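Stiv-a81 (Sulfolobus Turreted Icosahedral Virus, PDB 3RKL) is of unknown function, but is a hyperthermophilic viral protein whose helical hairpin associates with other copies of itself, probably building a four-helix bundle. Local coordinates at residues 18-23 and 62-67; 24-29 and 73-78; 31-36 and 66-71; 41-46 and 56-61. The protein carries 1 engineered substitution. All coordinates share one frame; numbering follows the deposited sequence.

From the N terminus the chain runs through a three-stranded antiparallel sheet, whose last strand, 18-21, leads through a short link into helix 25-46; helix 55-80 then returns antiparallel to it. Contact 1 closes a loop of 38 residues by laying strand 18-21 on the middle of helix 55-80. Contacts 2, 3 and 4 are successive rungs of the helical hairpin: contact 4 lies nearest the turn and falls within the loop of contact 3 and within that of contact 1, while contact 3 falls within that of contact 2. Contact 1 crosses contact 2, since their segments alternate, and shares I66 and Y67 with contact 3. All four touch the second subunit.

Contact 1: 18-23 and 62-67; sequences KEFVLS and HEYAIY
E63 is the first residue of segment 62-67, in helix 55-80, to touch the strand, meeting the extended chain of K18. The lysine's NZ lies 3.3 Å from E63 OE1, a salt bridge whose hydrogen bond is weak, while the aliphatic K18 CD lies 3.3 Å from E63 OE2. That same OE2 accepts a short bond of 2.6 Å from Y67 OH, on the anti side of the carboxylate, so one glutamate serves a tyrosine and a lysine, its two oxygens suiting that double role. Next comes Y64, whose CE1 approaches F20 CE1 at 4.2 Å with the ring planes steeply inclined. F20, Y64 and Y67 make an aromatic cluster, whose flat rings let the β-sheet pack closely on the helix. One turn beyond E63, Y67 carries most of the contact on the helix side. Its ring and that of F20 form an offset stack, planes 8° apart and centroids 4.1 Å apart. F20 CB sits over the centre of the tyrosine ring in a CH-pi contact, and E63 O covers the opposite face. F20 reaches this place with CG anti to its backbone N (chi1 -168°). Y49 of the third subunit brings another ring to F20.

Contact 2: 24-29 and 73-78; sequences NLQEDI and SMFIDS. Engineered in segment 73-78: M74 (natural residue Leu).
F75 and L25 carry most of this contact, with I29 and Q26 placed around the phenylalanine ring. I29 CD1 lies over one face of that ring, 3.9 Å from its centroid and 30° off the normal, a CH-pi contact suited to isoleucine, whose longer arm ends in a slim methyl. At the ring edge, near its plane, Q26 OE1 comes within 3.8 Å of F75 CZ, with the amide turned steeply from the ring. L25 leans on the ring by its CB, 3.8 Å from F75 CD1, and sends its two methyls on to the adjoining M74. There L25 CD2 meets CE of M74 at 3.6 Å; M74 is an engineered selenomethionine, and its bent end (chi3 53°) brings the methyl back to the leucine. Behind this first shell, the bent glutamine chain ends in NE2, which donates to A40 O of the second subunit, and Y58 of that subunit brings its ring to F75. N24, at the N-cap of helix 25-46, accepts a weak bond of 3.5 Å from E27 N to its OD1, and D28 OD2 takes N24 N and S23 N. The two helices run nearly antiparallel here, 151° between their directions, at the end of the hairpin where strand 18-21 leads into helix 25-46 beside helix 55-80.

Contact 3: 31-36 and 66-71; sequences NLAEIV and IYLAGA
L32 and L68 face each other where the two helices come to 9.3 Å axis to axis, and they differ in how their branches are set. In L32, CG stands anti to the carbonyl carbon (chi1 -70°), with CD1 extended so that this methyl reaches the partner backbone, 3.9 Å from L68 N. The same methyl touches Y67 CB at 4.1 Å and A71 CB at 4.3 Å; alanine is small enough for a leucine to come close to the helix backbone here. L68 takes the other common form: CG anti to the backbone N (chi1 -179°) and chi2 near 52°, which spreads its methyls along helix 31-36. Its CD1 meets L32 CB at 4.0 Å, whereas CD2 reaches one residue further and touches A33 CA at 3.7 Å. A33 suits this place because its lone methyl lets a neighbouring leucine lie against the backbone. V36 closes the row more loosely, through CG2.

Every touching residue is buried, and the contact is apolar throughout, as in the interior of a helical bundle. Segment 31-36 lies almost wholly in a predicted coiled coil. L68 meets L68 of the second subunit, and A33 packs on Y37 there. Strand 18-21 adds F20 against L32, and strand 12-15 adds I13 against Y67.

Contact 4: 41-46 and 56-61; sequences KLIEKL and ELYNLL
The ring of Y58 takes I43 CD1 over one face, 4.2 Å from its centroid and 13° off the normal, a CH-pi contact. The other branch of the same isoleucine, CG2, follows the ring towards its hydroxyl, 3.5 Å from Y58 OH. A β-branched residue suits the spot because its two arms can serve different partners: with CG1 anti to the carbonyl carbon (chi1 -69°) and the arm extended, CD1 lies over the ring and also touches L61 CD2, 4.0 Å away, in another direction, while CG2 stays beside the phenol. I43 and L57 run alongside each other head to tail, I43 CG1 resting 4.0 Å from L57 CB.

On the far side of L57, its methyl CD1 is shared by two leucines a turn apart. L46 CD1 is pressed against it at 3.5 Å, closer than two methyls normally sit, and L42 CD2 comes within 4.1 Å. Both lie crosswise to L57, and leucine suits all three places because its forked apolar end lets methyl meet methyl.

Segment 41-46 and the first part of 56-61 lie in a predicted coiled coil and run antiparallel at 158°, close to the turn of the hairpin. E44 makes a salt bridge with K30 of the second subunit. V53 of the turn touches both L46 and Y58, and L39, on the preceding turn of helix 25-46, packs on L57 and L61 of helix 55-80.

Contact 1: 18-23 and 62-67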
loop_
_atom_site.group_PDB
_atom_site.type_symbol
_atom_site.label_atom_id
_atom_site.label_comp_id
_atom_site.label_asym_id
_atom_site.label_seq_id
_atom_site.Cartn_x
_atom_site.Cartn_y
_atom_site.Cartn_z
ATOM N N LYS A 18 -22.829 -2.323 25.033
ATOM C CA LYS A 18 -21.520 -1.677 25.137
ATOM C C LYS A 18 -21.593 -0.152 24.963
ATOM O O LYS A 18 -22.536 0.377 24.376
ATOM C CB LYS A 18 -20.553 -2.282 24.114
ATOM C CG LYS A 18 -20.386 -3.790 24.243
ATOM C CD LYS A 18 -19.381 -4.361 23.264
ATOM C CE LYS A 18 -19.298 -5.876 23.392
ATOM N NZ LYS A 18 -18.451 -6.501 22.339
ATOM N N GLU A 19 -20.581 0.533 25.499
ATOM C CA GLU A 19 -20.417 1.984 25.355
ATOM C C GLU A 19 -19.055 2.258 24.725
ATOM O O GLU A 19 -18.063 1.659 25.131
ATOM C CB GLU A 19 -20.500 2.687 26.715
ATOM C CG GLU A 19 -21.831 3.380 26.976
ATOM C CD GLU A 19 -22.052 3.721 28.439
ATOM O OE1 GLU A 19 -21.072 4.073 29.128
ATOM O OE2 GLU A 19 -23.209 3.642 28.903
ATOM N N PHE A 20 -19.011 3.166 23.750
ATOM C CA PHE A 20 -17.776 3.458 23.016
ATOM C C PHE A 20 -17.518 4.961 22.963
ATOM O O PHE A 20 -18.331 5.713 22.430
ATOM C CB PHE A 20 -17.868 2.900 21.602
ATOM C CG PHE A 20 -16.565 2.897 20.858
ATOM C CD1 PHE A 20 -15.653 1.865 21.040
ATOM C CD2 PHE A 20 -16.255 3.905 19.959
ATOM C CE1 PHE A 20 -14.453 1.849 20.345
ATOM C CE2 PHE A 20 -15.054 3.895 19.268
ATOM C CZ PHE A 20 -14.156 2.863 19.464
ATOM N N VAL A 21 -16.389 5.380 23.536
ATOM C CA VAL A 21 -16.058 6.799 23.675
ATOM C C VAL A 21 -15.108 7.268 22.588
ATOM O O VAL A 21 -14.031 6.697 22.397
ATOM C CB VAL A 21 -15.430 7.084 25.049
ATOM C CG1 VAL A 21 -15.086 8.566 25.175
ATOM C CG2 VAL A 21 -16.376 6.644 26.161
ATOM N N LEU A 22 -15.516 8.315 21.874
ATOM C CA LEU A 22 -14.677 8.931 20.860
ATOM C C LEU A 22 -13.907 10.088 21.489
ATOM O O LEU A 22 -14.420 10.773 22.376
ATOM C CB LEU A 22 -15.523 9.410 19.672
ATOM C CG LEU A 22 -16.137 8.345 18.754
ATOM C CD1 LEU A 22 -15.090 7.357 18.246
ATOM C CD2 LEU A 22 -17.284 7.605 19.418
ATOM N N SER A 23 -12.668 10.285 21.058
ATOM C CA SER A 23 -11.824 11.362 21.614
ATOM C C SER A 23 -11.151 12.265 20.574
ATOM O O SER A 23 -10.739 13.385 20.891
ATOM C CB SER A 23 -10.753 10.766 22.534
ATOM O OG SER A 23 -9.749 10.098 21.786
ATOM N N HIS A 62 -19.720 -5.617 12.780
ATOM C CA HIS A 62 -20.909 -4.796 12.889
ATOM C C HIS A 62 -20.753 -3.717 13.956
ATOM O O HIS A 62 -21.099 -2.571 13.737
ATOM C CB HIS A 62 -22.131 -5.655 13.187
ATOM C CG HIS A 62 -23.379 -4.859 13.383
ATOM N ND1 HIS A 62 -23.820 -3.940 12.458
ATOM C CD2 HIS A 62 -24.273 -4.835 14.397
ATOM C CE1 HIS A 62 -24.930 -3.376 12.901
ATOM N NE2 HIS A 62 -25.235 -3.914 14.067
ATOM N N GLU A 63 -20.229 -4.109 15.105
ATOM C CA GLU A 63 -20.008 -3.188 16.220
ATOM C C GLU A 63 -19.188 -1.973 15.781
ATOM O O GLU A 63 -19.572 -0.816 15.993
ATOM C CB GLU A 63 -19.307 -3.963 17.342
ATOM C CG GLU A 63 -18.742 -3.165 18.452
ATOM C CD GLU A 63 -18.076 -4.022 19.540
ATOM O OE1 GLU A 63 -17.905 -5.257 19.353
ATOM O OE2 GLU A 63 -17.719 -3.441 20.591
ATOM N N TYR A 64 -18.043 -2.242 15.167
ATOM C CA TYR A 64 -17.148 -1.157 14.752
ATOM C C TYR A 64 -17.758 -0.307 13.635
ATOM O O TYR A 64 -17.556 0.896 13.609
ATOM C CB TYR A 64 -15.747 -1.693 14.434
ATOM C CG TYR A 64 -14.938 -1.800 15.698
ATOM C CD1 TYR A 64 -14.132 -0.746 16.100
ATOM C CD2 TYR A 64 -15.038 -2.907 16.532
ATOM C CE1 TYR A 64 -13.413 -0.793 17.272
ATOM C CE2 TYR A 64 -14.321 -2.962 17.727
ATOM C CZ TYR A 64 -13.518 -1.889 18.088
ATOM O OH TYR A 64 -12.795 -1.913 19.252
ATOM N N ALA A 65 -18.546 -0.914 12.749
ATOM C CA ALA A 65 -19.267 -0.152 11.728
ATOM C C ALA A 65 -20.307 0.781 12.369
ATOM O O ALA A 65 -20.525 1.901 11.903
ATOM C CB ALA A 65 -19.932 -1.097 10.724
ATOM N N ILE A 66 -20.945 0.314 13.441
ATOM C CA ILE A 66 -21.904 1.135 14.188
ATOM C C ILE A 66 -21.180 2.341 14.826
ATOM O O ILE A 66 -21.654 3.479 14.729
ATOM C CB ILE A 66 -22.659 0.303 15.243
ATOM C CG1 ILE A 66 -23.694 -0.605 14.565
ATOM C CG2 ILE A 66 -23.317 1.212 16.298
ATOM C CD1 ILE A 66 -24.960 0.111 14.083
ATOM N N TYR A 67 -20.021 2.095 15.430
ATOM C CA TYR A 67 -19.247 3.177 16.066
ATOM C C TYR A 67 -18.819 4.218 15.024
ATOM O O TYR A 67 -18.859 5.432 15.264
ATOM C CB TYR A 67 -18.023 2.619 16.773
ATOM C CG TYR A 67 -18.326 1.603 17.856
ATOM C CD1 TYR A 67 -19.555 1.589 18.519
ATOM C CD2 TYR A 67 -17.376 0.667 18.220
ATOM C CE1 TYR A 67 -19.825 0.658 19.489
ATOM C CE2 TYR A 67 -17.637 -0.256 19.218
ATOM C CZ TYR A 67 -18.860 -0.257 19.836
ATOM O OH TYR A 67 -19.107 -1.207 20.816
#

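Contact 2: 24-29 and 73-78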
loop_
_atom_site.group_PDB
_atom_site.type_symbol
_atom_site.label_atom_id
_atom_site.label_comp_id
_atom_site.label_asym_id
_atom_site.label_seq_id
_atom_site.Cartn_x
_atom_site.Cartn_y
_atom_site.Cartn_z
ATOM N N ASN A 24 -10.990 11.763 19.356
ATOM C CA ASN A 24 -10.427 12.542 18.261
ATOM C C ASN A 24 -11.124 12.098 17.000
ATOM O O ASN A 24 -10.681 11.136 16.376
ATOM C CB ASN A 24 -8.917 12.296 18.157
ATOM C CG ASN A 24 -8.249 13.139 17.077
ATOM O OD1 ASN A 24 -8.901 13.652 16.161
ATOM N ND2 ASN A 24 -6.933 13.275 17.178
ATOM N N LEU A 25 -12.211 12.781 16.638
ATOM C CA LEU A 25 -13.100 12.287 15.579
ATOM C C LEU A 25 -12.378 12.039 14.256
ATOM O O LEU A 25 -12.551 10.980 13.650
ATOM C CB LEU A 25 -14.315 13.193 15.372
ATOM C CG LEU A 25 -15.331 13.235 16.514
ATOM C CD1 LEU A 25 -16.476 14.199 16.209
ATOM C CD2 LEU A 25 -15.870 11.827 16.802
ATOM N N GLN A 26 -11.559 12.996 13.823
ATOM C CA GLN A 26 -10.846 12.863 12.548
ATOM C C GLN A 26 -10.021 11.571 12.519
ATOM O O GLN A 26 -10.051 10.824 11.536
ATOM C CB GLN A 26 -9.960 14.093 12.283
ATOM C CG GLN A 26 -9.053 13.985 11.039
ATOM C CD GLN A 26 -9.827 14.026 9.737
ATOM O OE1 GLN A 26 -10.127 15.104 9.207
ATOM N NE2 GLN A 26 -10.136 12.848 9.197
ATOM N N GLU A 27 -9.301 11.304 13.604
ATOM C CA GLU A 27 -8.434 10.133 13.694
ATOM C C GLU A 27 -9.234 8.861 13.919
ATOM O O GLU A 27 -8.964 7.825 13.299
ATOM C CB GLU A 27 -7.394 10.305 14.813
ATOM C CG GLU A 27 -6.318 11.315 14.477
ATOM C CD GLU A 27 -5.623 11.003 13.166
ATOM O OE1 GLU A 27 -5.025 9.911 13.066
ATOM O OE2 GLU A 27 -5.688 11.843 12.240
ATOM N N ASP A 28 -10.223 8.945 14.802
ATOM C CA ASP A 28 -11.082 7.800 15.117
ATOM C C ASP A 28 -11.852 7.309 13.892
ATOM O O ASP A 28 -12.025 6.104 13.687
ATOM C CB ASP A 28 -12.079 8.163 16.230
ATOM C CG ASP A 28 -11.418 8.339 17.598
ATOM O OD1 ASP A 28 -10.354 7.734 17.873
ATOM O OD2 ASP A 28 -11.983 9.094 18.406
ATOM N N ILE A 29 -12.323 8.238 13.063
ATOM C CA ILE A 29 -13.042 7.840 11.856
ATOM C C ILE A 29 -12.119 7.045 10.920
ATOM O O ILE A 29 -12.503 5.985 10.428
ATOM C CB ILE A 29 -13.688 9.063 11.155
ATOM C CG1 ILE A 29 -14.865 9.570 11.997
ATOM C CG2 ILE A 29 -14.149 8.696 9.756
ATOM C CD1 ILE A 29 -15.352 10.970 11.621
ATOM N N SER A 73 -21.514 10.926 12.381
ATOM C CA SER A 73 -22.638 11.792 12.726
ATOM C C SER A 73 -22.156 12.930 13.604
ATOM O O SER A 73 -22.505 14.092 13.381
ATOM C CB SER A 73 -23.735 11.013 13.449
ATOM O OG SER A 73 -24.872 11.838 13.644
HETATM N N MSE A 74 -21.362 12.582 14.611
HETATM C CA MSE A 74 -20.785 13.586 15.523
HETATM C C MSE A 74 -19.925 14.594 14.749
HETATM O O MSE A 74 -19.896 15.783 15.066
HETATM C CB MSE A 74 -19.926 12.910 16.595
HETATM C CG MSE A 74 -20.671 11.998 17.556
HETATM SE SE MSE A 74 -19.436 10.893 18.638
HETATM C CE MSE A 74 -18.305 12.328 19.339
ATOM N N PHE A 75 -19.206 14.093 13.746
ATOM C CA PHE A 75 -18.285 14.890 12.929
ATOM C C PHE A 75 -19.036 15.964 12.141
ATOM O O PHE A 75 -18.609 17.111 12.093
ATOM C CB PHE A 75 -17.504 13.921 12.022
ATOM C CG PHE A 75 -16.195 14.444 11.464
ATOM C CD1 PHE A 75 -15.252 15.073 12.255
ATOM C CD2 PHE A 75 -15.871 14.176 10.141
ATOM C CE1 PHE A 75 -14.036 15.480 11.719
ATOM C CE2 PHE A 75 -14.668 14.569 9.603
ATOM C CZ PHE A 75 -13.749 15.231 10.391
ATOM N N ILE A 76 -20.168 15.607 11.540
ATOM C CA ILE A 76 -20.908 16.576 10.731
ATOM C C ILE A 76 -21.691 17.565 11.588
ATOM O O ILE A 76 -21.766 18.748 11.254
ATOM C CB ILE A 76 -21.814 15.912 9.651
ATOM C CG1 ILE A 76 -22.656 16.988 8.951
ATOM C CG2 ILE A 76 -22.711 14.855 10.230
ATOM C CD1 ILE A 76 -23.265 16.512 7.666
ATOM N N ASP A 77 -22.270 17.085 12.684
ATOM C CA ASP A 77 -22.942 17.956 13.642
ATOM C C ASP A 77 -21.972 19.024 14.139
ATOM O O ASP A 77 -22.314 20.204 14.212
ATOM C CB ASP A 77 -23.446 17.152 14.841
ATOM C CG ASP A 77 -24.641 16.272 14.513
ATOM O OD1 ASP A 77 -25.091 16.229 13.347
ATOM O OD2 ASP A 77 -25.123 15.594 15.443
ATOM N N SER A 78 -20.766 18.584 14.486
ATOM C CA SER A 78 -19.723 19.483 14.977
ATOM C C SER A 78 -19.287 20.497 13.926
ATOM O O SER A 78 -19.036 21.661 14.246
ATOM C CB SER A 78 -18.502 18.683 15.429
ATOM O OG SER A 78 -17.565 19.530 16.073
#

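Contact 3: 31-36 and 66-71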
loop_
_atom_site.group_PDB
_atom_site.type_symbol
_atom_site.label_atom_id
_atom_site.label_comp_id
_atom_site.label_asym_id
_atom_site.label_seq_id
_atom_site.Cartn_x
_atom_site.Cartn_y
_atom_site.Cartn_z
ATOM N N ASN A 31 -9.378 5.395 11.741
ATOM C CA ASN A 31 -9.021 4.142 12.418
ATOM C C ASN A 31 -10.154 3.115 12.392
ATOM O O ASN A 31 -9.927 1.921 12.139
ATOM C CB ASN A 31 -8.610 4.405 13.856
ATOM C CG ASN A 31 -7.296 5.151 13.974
ATOM O OD1 ASN A 31 -6.509 5.210 13.026
ATOM N ND2 ASN A 31 -7.044 5.731 15.158
ATOM N N LEU A 32 -11.368 3.581 12.651
ATOM C CA LEU A 32 -12.528 2.696 12.648
ATOM C C LEU A 32 -12.813 2.162 11.235
ATOM O O LEU A 32 -13.162 0.996 11.073
ATOM C CB LEU A 32 -13.758 3.400 13.211
ATOM C CG LEU A 32 -13.751 3.690 14.716
ATOM C CD1 LEU A 32 -14.850 4.681 15.078
ATOM C CD2 LEU A 32 -13.903 2.432 15.514
ATOM N N ALA A 33 -12.645 2.994 10.203
ATOM C CA ALA A 33 -12.849 2.525 8.838
ATOM C C ALA A 33 -11.846 1.426 8.476
ATOM O O ALA A 33 -12.189 0.449 7.818
ATOM C CB ALA A 33 -12.781 3.686 7.812
ATOM N N GLU A 34 -10.605 1.628 8.887
ATOM C CA GLU A 34 -9.547 0.659 8.654
ATOM C C GLU A 34 -9.846 -0.665 9.365
ATOM O O GLU A 34 -9.649 -1.738 8.794
ATOM C CB GLU A 34 -8.224 1.253 9.125
ATOM C CG GLU A 34 -7.016 0.445 8.788
ATOM C CD GLU A 34 -5.738 1.152 9.172
ATOM O OE1 GLU A 34 -5.719 1.844 10.216
ATOM O OE2 GLU A 34 -4.749 1.013 8.427
ATOM N N ILE A 35 -10.322 -0.582 10.614
ATOM C CA ILE A 35 -10.682 -1.781 11.374
ATOM C C ILE A 35 -11.806 -2.548 10.680
ATOM O O ILE A 35 -11.753 -3.772 10.544
ATOM C CB ILE A 35 -11.035 -1.426 12.848
ATOM C CG1 ILE A 35 -9.761 -1.077 13.610
ATOM C CG2 ILE A 35 -11.803 -2.571 13.527
ATOM C CD1 ILE A 35 -9.993 -0.270 14.878
ATOM N N VAL A 36 -12.843 -1.836 10.239
ATOM C CA VAL A 36 -13.953 -2.463 9.543
ATOM C C VAL A 36 -13.466 -3.138 8.260
ATOM O O VAL A 36 -13.821 -4.282 7.986
ATOM C CB VAL A 36 -15.072 -1.431 9.261
ATOM C CG1 VAL A 36 -16.138 -1.986 8.336
ATOM C CG2 VAL A 36 -15.707 -0.971 10.600
ATOM N N ILE A 66 -20.945 0.314 13.441
ATOM C CA ILE A 66 -21.904 1.135 14.188
ATOM C C ILE A 66 -21.180 2.341 14.826
ATOM O O ILE A 66 -21.654 3.479 14.729
ATOM C CB ILE A 66 -22.659 0.303 15.243
ATOM C CG1 ILE A 66 -23.694 -0.605 14.565
ATOM C CG2 ILE A 66 -23.317 1.212 16.298
ATOM C CD1 ILE A 66 -24.960 0.111 14.083
ATOM N N TYR A 67 -20.021 2.095 15.430
ATOM C CA TYR A 67 -19.247 3.177 16.066
ATOM C C TYR A 67 -18.819 4.218 15.024
ATOM O O TYR A 67 -18.859 5.432 15.264
ATOM C CB TYR A 67 -18.023 2.619 16.773
ATOM C CG TYR A 67 -18.326 1.603 17.856
ATOM C CD1 TYR A 67 -19.555 1.589 18.519
ATOM C CD2 TYR A 67 -17.376 0.667 18.220
ATOM C CE1 TYR A 67 -19.825 0.658 19.489
ATOM C CE2 TYR A 67 -17.637 -0.256 19.218
ATOM C CZ TYR A 67 -18.860 -0.257 19.836
ATOM O OH TYR A 67 -19.107 -1.207 20.816
ATOM N N LEU A 68 -18.433 3.716 13.859
ATOM C CA LEU A 68 -18.054 4.568 12.741
ATOM C C LEU A 68 -19.225 5.431 12.254
ATOM O O LEU A 68 -19.062 6.633 12.011
ATOM C CB LEU A 68 -17.515 3.686 11.623
ATOM C CG LEU A 68 -17.022 4.321 10.341
ATOM C CD1 LEU A 68 -15.992 5.449 10.622
ATOM C CD2 LEU A 68 -16.452 3.207 9.466
ATOM N N ALA A 69 -20.416 4.841 12.145
ATOM C CA ALA A 69 -21.604 5.607 11.737
ATOM C C ALA A 69 -21.906 6.701 12.762
ATOM O O ALA A 69 -22.180 7.858 12.395
ATOM C CB ALA A 69 -22.812 4.687 11.545
ATOM N N GLY A 70 -21.799 6.367 14.045
ATOM C CA GLY A 70 -21.994 7.351 15.112
ATOM C C GLY A 70 -20.944 8.445 15.104
ATOM O O GLY A 70 -21.276 9.624 15.220
ATOM N N ALA A 71 -19.686 8.059 14.932
ATOM C CA ALA A 71 -18.575 9.017 14.836
ATOM C C ALA A 71 -18.745 10.019 13.691
ATOM O O ALA A 71 -18.547 11.229 13.870
ATOM C CB ALA A 71 -17.233 8.275 14.708
#

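Contact 4: 41-46 and 56-61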
loop_
_atom_site.group_PDB
_atom_site.type_symbol
_atom_site.label_atom_id
_atom_site.label_comp_id
_atom_site.label_asym_id
_atom_site.label_seq_id
_atom_site.Cartn_x
_atom_site.Cartn_y
_atom_site.Cartn_z
ATOM N N LYS A 41 -12.029 -8.139 5.358
ATOM C CA LYS A 41 -11.060 -8.868 4.557
ATOM C C LYS A 41 -10.615 -10.155 5.237
ATOM O O LYS A 41 -10.361 -11.151 4.564
ATOM C CB LYS A 41 -9.822 -8.014 4.272
ATOM C CG LYS A 41 -8.890 -8.657 3.256
ATOM C CD LYS A 41 -8.062 -7.614 2.491
ATOM C CE LYS A 41 -7.806 -8.037 1.053
ATOM N NZ LYS A 41 -9.057 -8.067 0.239
ATOM N N LEU A 42 -10.499 -10.119 6.558
ATOM C CA LEU A 42 -10.119 -11.309 7.327
ATOM C C LEU A 42 -11.205 -12.385 7.226
ATOM O O LEU A 42 -10.908 -13.555 7.063
ATOM C CB LEU A 42 -9.887 -10.940 8.790
ATOM C CG LEU A 42 -9.617 -12.110 9.737
ATOM C CD1 LEU A 42 -8.365 -12.903 9.334
ATOM C CD2 LEU A 42 -9.501 -11.582 11.156
ATOM N N ILE A 43 -12.461 -11.971 7.341
ATOM C CA ILE A 43 -13.578 -12.905 7.194
ATOM C C ILE A 43 -13.534 -13.553 5.808
ATOM O O ILE A 43 -13.683 -14.768 5.675
ATOM C CB ILE A 43 -14.916 -12.215 7.472
ATOM C CG1 ILE A 43 -15.027 -11.870 8.954
ATOM C CG2 ILE A 43 -16.082 -13.098 7.024
ATOM C CD1 ILE A 43 -16.184 -10.948 9.282
ATOM N N GLU A 44 -13.278 -12.746 4.783
ATOM C CA GLU A 44 -13.183 -13.243 3.419
ATOM C C GLU A 44 -12.103 -14.315 3.277
ATOM O O GLU A 44 -12.319 -15.364 2.668
ATOM C CB GLU A 44 -12.878 -12.093 2.461
ATOM C CG GLU A 44 -12.882 -12.521 1.006
ATOM C CD GLU A 44 -12.406 -11.443 0.050
ATOM O OE1 GLU A 44 -12.066 -10.325 0.483
ATOM O OE2 GLU A 44 -12.346 -11.740 -1.155
ATOM N N LYS A 45 -10.936 -14.038 3.846
ATOM C CA LYS A 45 -9.803 -14.938 3.728
ATOM C C LYS A 45 -10.022 -16.213 4.539
ATOM O O LYS A 45 -9.706 -17.312 4.072
ATOM C CB LYS A 45 -8.504 -14.242 4.182
ATOM C CG LYS A 45 -8.041 -13.128 3.239
ATOM C CD LYS A 45 -7.901 -13.586 1.785
ATOM C CE LYS A 45 -7.388 -12.447 0.907
ATOM N NZ LYS A 45 -7.117 -12.894 -0.488
ATOM N N LEU A 46 -10.588 -16.075 5.735
ATOM C CA LEU A 46 -10.869 -17.255 6.568
ATOM C C LEU A 46 -11.910 -18.147 5.908
ATOM O O LEU A 46 -11.892 -19.371 6.072
ATOM C CB LEU A 46 -11.339 -16.861 7.965
ATOM C CG LEU A 46 -10.266 -16.331 8.911
ATOM C CD1 LEU A 46 -10.915 -15.761 10.155
ATOM C CD2 LEU A 46 -9.284 -17.432 9.275
ATOM N N GLU A 56 -18.068 -14.229 16.416
ATOM C CA GLU A 56 -17.427 -13.088 17.061
ATOM C C GLU A 56 -16.865 -12.102 16.043
ATOM O O GLU A 56 -16.917 -10.892 16.272
ATOM C CB GLU A 56 -16.304 -13.532 18.001
ATOM C CG GLU A 56 -15.686 -12.398 18.808
ATOM C CD GLU A 56 -16.711 -11.638 19.639
ATOM O OE1 GLU A 56 -17.235 -12.219 20.612
ATOM O OE2 GLU A 56 -16.991 -10.457 19.318
ATOM N N LEU A 57 -16.305 -12.604 14.937
ATOM C CA LEU A 57 -15.759 -11.714 13.904
ATOM C C LEU A 57 -16.850 -10.890 13.222
ATOM O O LEU A 57 -16.655 -9.698 12.985
ATOM C CB LEU A 57 -14.927 -12.481 12.862
ATOM C CG LEU A 57 -13.591 -13.058 13.364
ATOM C CD1 LEU A 57 -12.853 -13.720 12.213
ATOM C CD2 LEU A 57 -12.713 -11.988 13.984
ATOM N N TYR A 58 -17.991 -11.510 12.923
ATOM C CA TYR A 58 -19.132 -10.789 12.331
ATOM C C TYR A 58 -19.707 -9.748 13.305
ATOM O O TYR A 58 -20.101 -8.641 12.893
ATOM C CB TYR A 58 -20.246 -11.739 11.882
ATOM C CG TYR A 58 -19.881 -12.647 10.724
ATOM C CD1 TYR A 58 -20.128 -12.279 9.417
ATOM C CD2 TYR A 58 -19.308 -13.896 10.953
ATOM C CE1 TYR A 58 -19.786 -13.122 8.354
ATOM C CE2 TYR A 58 -18.969 -14.744 9.899
ATOM C CZ TYR A 58 -19.212 -14.351 8.607
ATOM O OH TYR A 58 -18.870 -15.188 7.565
ATOM N N ASN A 59 -19.760 -10.120 14.584
ATOM C CA ASN A 59 -20.200 -9.224 15.653
ATOM C C ASN A 59 -19.284 -7.999 15.775
ATOM O O ASN A 59 -19.776 -6.870 15.812
ATOM C CB ASN A 59 -20.275 -9.971 16.995
ATOM C CG ASN A 59 -21.431 -10.955 17.056
ATOM O OD1 ASN A 59 -22.474 -10.738 16.447
ATOM N ND2 ASN A 59 -21.251 -12.042 17.806
ATOM N N LEU A 60 -17.967 -8.228 15.806
ATOM C CA LEU A 60 -16.984 -7.130 15.863
ATOM C C LEU A 60 -17.125 -6.211 14.659
ATOM O O LEU A 60 -17.065 -4.988 14.776
ATOM C CB LEU A 60 -15.549 -7.667 15.888
ATOM C CG LEU A 60 -14.989 -8.251 17.183
ATOM C CD1 LEU A 60 -13.649 -8.908 16.885
ATOM C CD2 LEU A 60 -14.840 -7.182 18.257
ATOM N N LEU A 61 -17.254 -6.823 13.486
ATOM C CA LEU A 61 -17.411 -6.073 12.243
ATOM C C LEU A 61 -18.577 -5.102 12.328
ATOM O O LEU A 61 -18.454 -3.915 11.990
ATOM C CB LEU A 61 -17.578 -7.034 11.067
ATOM C CG LEU A 61 -17.838 -6.412 9.694
ATOM C CD1 LEU A 61 -16.718 -5.441 9.316
ATOM C CD2 LEU A 61 -18.002 -7.471 8.632
#